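Local coordinates for protein superoxide dismutase (Leishmania major, PDB 4F2N) that probably catalyses the dismutation of superoxide to oxygen and hydrogen peroxide at an iron centre, at residues F106-F111 with S154-L159. Sequence-based numbering, arbitrary orientation.
Sequences FNHSFF and SGWTWL. With FE2 (Fe (II) ion), chain N.
Trp156 drives the edge of its six-membered ring at the face of the His108 imidazole, the two planes at 87° and CH2 lying 3.7 Å above the imidazole plane, over its centre. That imidazole binds iron through NE2 (2.0 Å), while ND1 hydrogen-bonds to Gln104 O. His58, Asp191 and His195 complete the protein ligands. The next part of the indole rim, at CZ3, is turned to the face of Phe111, planes at 83°, closing an aromatic cluster beside the metal.

Asn107 enters between the two tryptophans. The backbone puts its CB over the Trp156 face, 3.5 Å from the six-membered ring centroid, a CH-pi contact; chi1 of -66° swings the amide toward Trp158, where OD1 meets the indole edge, 3.2 Å from CH2. Asparagine suits this place: CB offers aliphatic surface, while ND2 donates to Gln104 OE1, which also accepts from Trp156 NE1, and to Ala176 O, satisfying the buried amide N-H groups. Phe110 CD2 reaches Trp158 CZ3 obliquely at 4.0 Å.

The broad indoles suit a helix and strand whose segment axes come no closer than 10.9 Å, joining the alpha-hairpin and C-terminal domains. With no hydrogen bond between the segments, their union rests on aromatic packing and on Asn107 wedged between the indoles; iron, Gln104 O and the Trp156 edge together limit the rotation of His108.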
# COMPACT_ATOMS: atom_id res chain seq x y z
N PHE B 106 11.57 9.86 -7.46
CA PHE B 106 11.00 11.04 -8.09
C PHE B 106 9.73 11.48 -7.33
O PHE B 106 9.57 12.68 -7.01
CB PHE B 106 10.67 10.78 -9.57
CG PHE B 106 9.83 11.87 -10.20
CD1 PHE B 106 10.45 12.97 -10.80
CD2 PHE B 106 8.44 11.83 -10.15
CE1 PHE B 106 9.68 14.02 -11.34
CE2 PHE B 106 7.66 12.86 -10.68
CZ PHE B 106 8.29 13.96 -11.28
N ASN B 107 8.84 10.53 -7.04
CA ASN B 107 7.54 10.88 -6.45
C ASN B 107 7.74 11.57 -5.12
O ASN B 107 7.10 12.60 -4.86
CB ASN B 107 6.63 9.66 -6.26
CG ASN B 107 6.21 9.04 -7.58
OD1 ASN B 107 6.25 9.70 -8.64
ND2 ASN B 107 5.81 7.79 -7.53
N HIS B 108 8.65 11.04 -4.29
CA HIS B 108 8.92 11.65 -2.96
C HIS B 108 9.59 13.00 -3.09
O HIS B 108 9.25 13.94 -2.36
CB HIS B 108 9.74 10.73 -2.04
CG HIS B 108 8.93 9.56 -1.48
ND1 HIS B 108 8.75 8.40 -2.17
CD2 HIS B 108 8.20 9.45 -0.31
CE1 HIS B 108 7.96 7.58 -1.47
NE2 HIS B 108 7.59 8.22 -0.33
N SER B 109 10.56 13.12 -3.99
CA SER B 109 11.25 14.40 -4.22
C SER B 109 10.28 15.49 -4.59
O SER B 109 10.37 16.63 -4.13
CB SER B 109 12.35 14.25 -5.29
OG SER B 109 13.33 13.34 -4.81
N PHE B 110 9.33 15.13 -5.44
CA PHE B 110 8.34 16.08 -5.92
C PHE B 110 7.42 16.48 -4.77
O PHE B 110 7.15 17.67 -4.57
CB PHE B 110 7.53 15.49 -7.10
CG PHE B 110 6.62 16.50 -7.74
CD1 PHE B 110 7.15 17.50 -8.57
CD2 PHE B 110 5.26 16.47 -7.52
CE1 PHE B 110 6.32 18.44 -9.17
CE2 PHE B 110 4.42 17.42 -8.11
CZ PHE B 110 4.95 18.40 -8.94
N PHE B 111 6.99 15.48 -3.99
CA PHE B 111 6.20 15.70 -2.78
C PHE B 111 6.84 16.69 -1.81
O PHE B 111 6.13 17.59 -1.31
CB PHE B 111 5.99 14.34 -2.08
CG PHE B 111 4.94 14.35 -1.00
CD1 PHE B 111 3.70 14.96 -1.19
CD2 PHE B 111 5.19 13.68 0.20
CE1 PHE B 111 2.73 14.92 -0.18
CE2 PHE B 111 4.20 13.62 1.21
CZ PHE B 111 2.98 14.24 1.01
N SER B 154 -1.84 1.34 -1.86
CA SER B 154 -0.82 2.41 -1.83
C SER B 154 -0.85 3.21 -3.12
O SER B 154 -1.11 2.65 -4.20
CB SER B 154 0.58 1.80 -1.69
OG SER B 154 0.63 0.85 -0.63
N GLY B 155 -0.54 4.49 -3.04
CA GLY B 155 -0.28 5.24 -4.29
C GLY B 155 -0.21 6.73 -4.06
O GLY B 155 0.08 7.18 -2.95
N TRP B 156 -0.56 7.47 -5.10
CA TRP B 156 -0.37 8.92 -5.19
C TRP B 156 -1.58 9.52 -5.86
O TRP B 156 -2.17 8.91 -6.80
CB TRP B 156 0.90 9.23 -6.04
CG TRP B 156 2.15 8.66 -5.43
CD1 TRP B 156 2.66 7.36 -5.59
CD2 TRP B 156 3.11 9.34 -4.54
NE1 TRP B 156 3.83 7.20 -4.87
CE2 TRP B 156 4.14 8.35 -4.20
CE3 TRP B 156 3.20 10.63 -4.01
CZ2 TRP B 156 5.21 8.66 -3.40
CZ3 TRP B 156 4.31 10.94 -3.17
CH2 TRP B 156 5.28 9.98 -2.88
N THR B 157 -1.94 10.71 -5.42
CA THR B 157 -2.97 11.49 -6.08
C THR B 157 -2.32 12.79 -6.60
O THR B 157 -1.55 13.45 -5.87
CB THR B 157 -4.12 11.80 -5.12
OG1 THR B 157 -4.68 10.56 -4.70
CG2 THR B 157 -5.22 12.62 -5.81
N TRP B 158 -2.66 13.16 -7.82
CA TRP B 158 -1.92 14.19 -8.55
C TRP B 158 -2.83 15.23 -9.10
O TRP B 158 -3.95 14.94 -9.52
CB TRP B 158 -1.28 13.53 -9.78
CG TRP B 158 -0.34 12.40 -9.46
CD1 TRP B 158 -0.65 11.03 -9.35
CD2 TRP B 158 1.11 12.48 -9.26
NE1 TRP B 158 0.47 10.31 -9.07
CE2 TRP B 158 1.56 11.10 -8.99
CE3 TRP B 158 2.05 13.52 -9.26
CZ2 TRP B 158 2.90 10.78 -8.75
CZ3 TRP B 158 3.40 13.20 -8.99
CH2 TRP B 158 3.82 11.85 -8.76
N LEU B 159 -2.33 16.46 -9.15
CA LEU B 159 -2.89 17.49 -10.04
C LEU B 159 -1.88 17.68 -11.17
O LEU B 159 -0.70 17.97 -10.92
CB LEU B 159 -3.11 18.82 -9.28
CG LEU B 159 -3.66 20.02 -10.07
CD1 LEU B 159 -5.07 19.75 -10.59
CD2 LEU B 159 -3.68 21.24 -9.15
FE FE2 N . 5.88 7.81 0.71
O HOH W 1 5.16 6.49 -0.97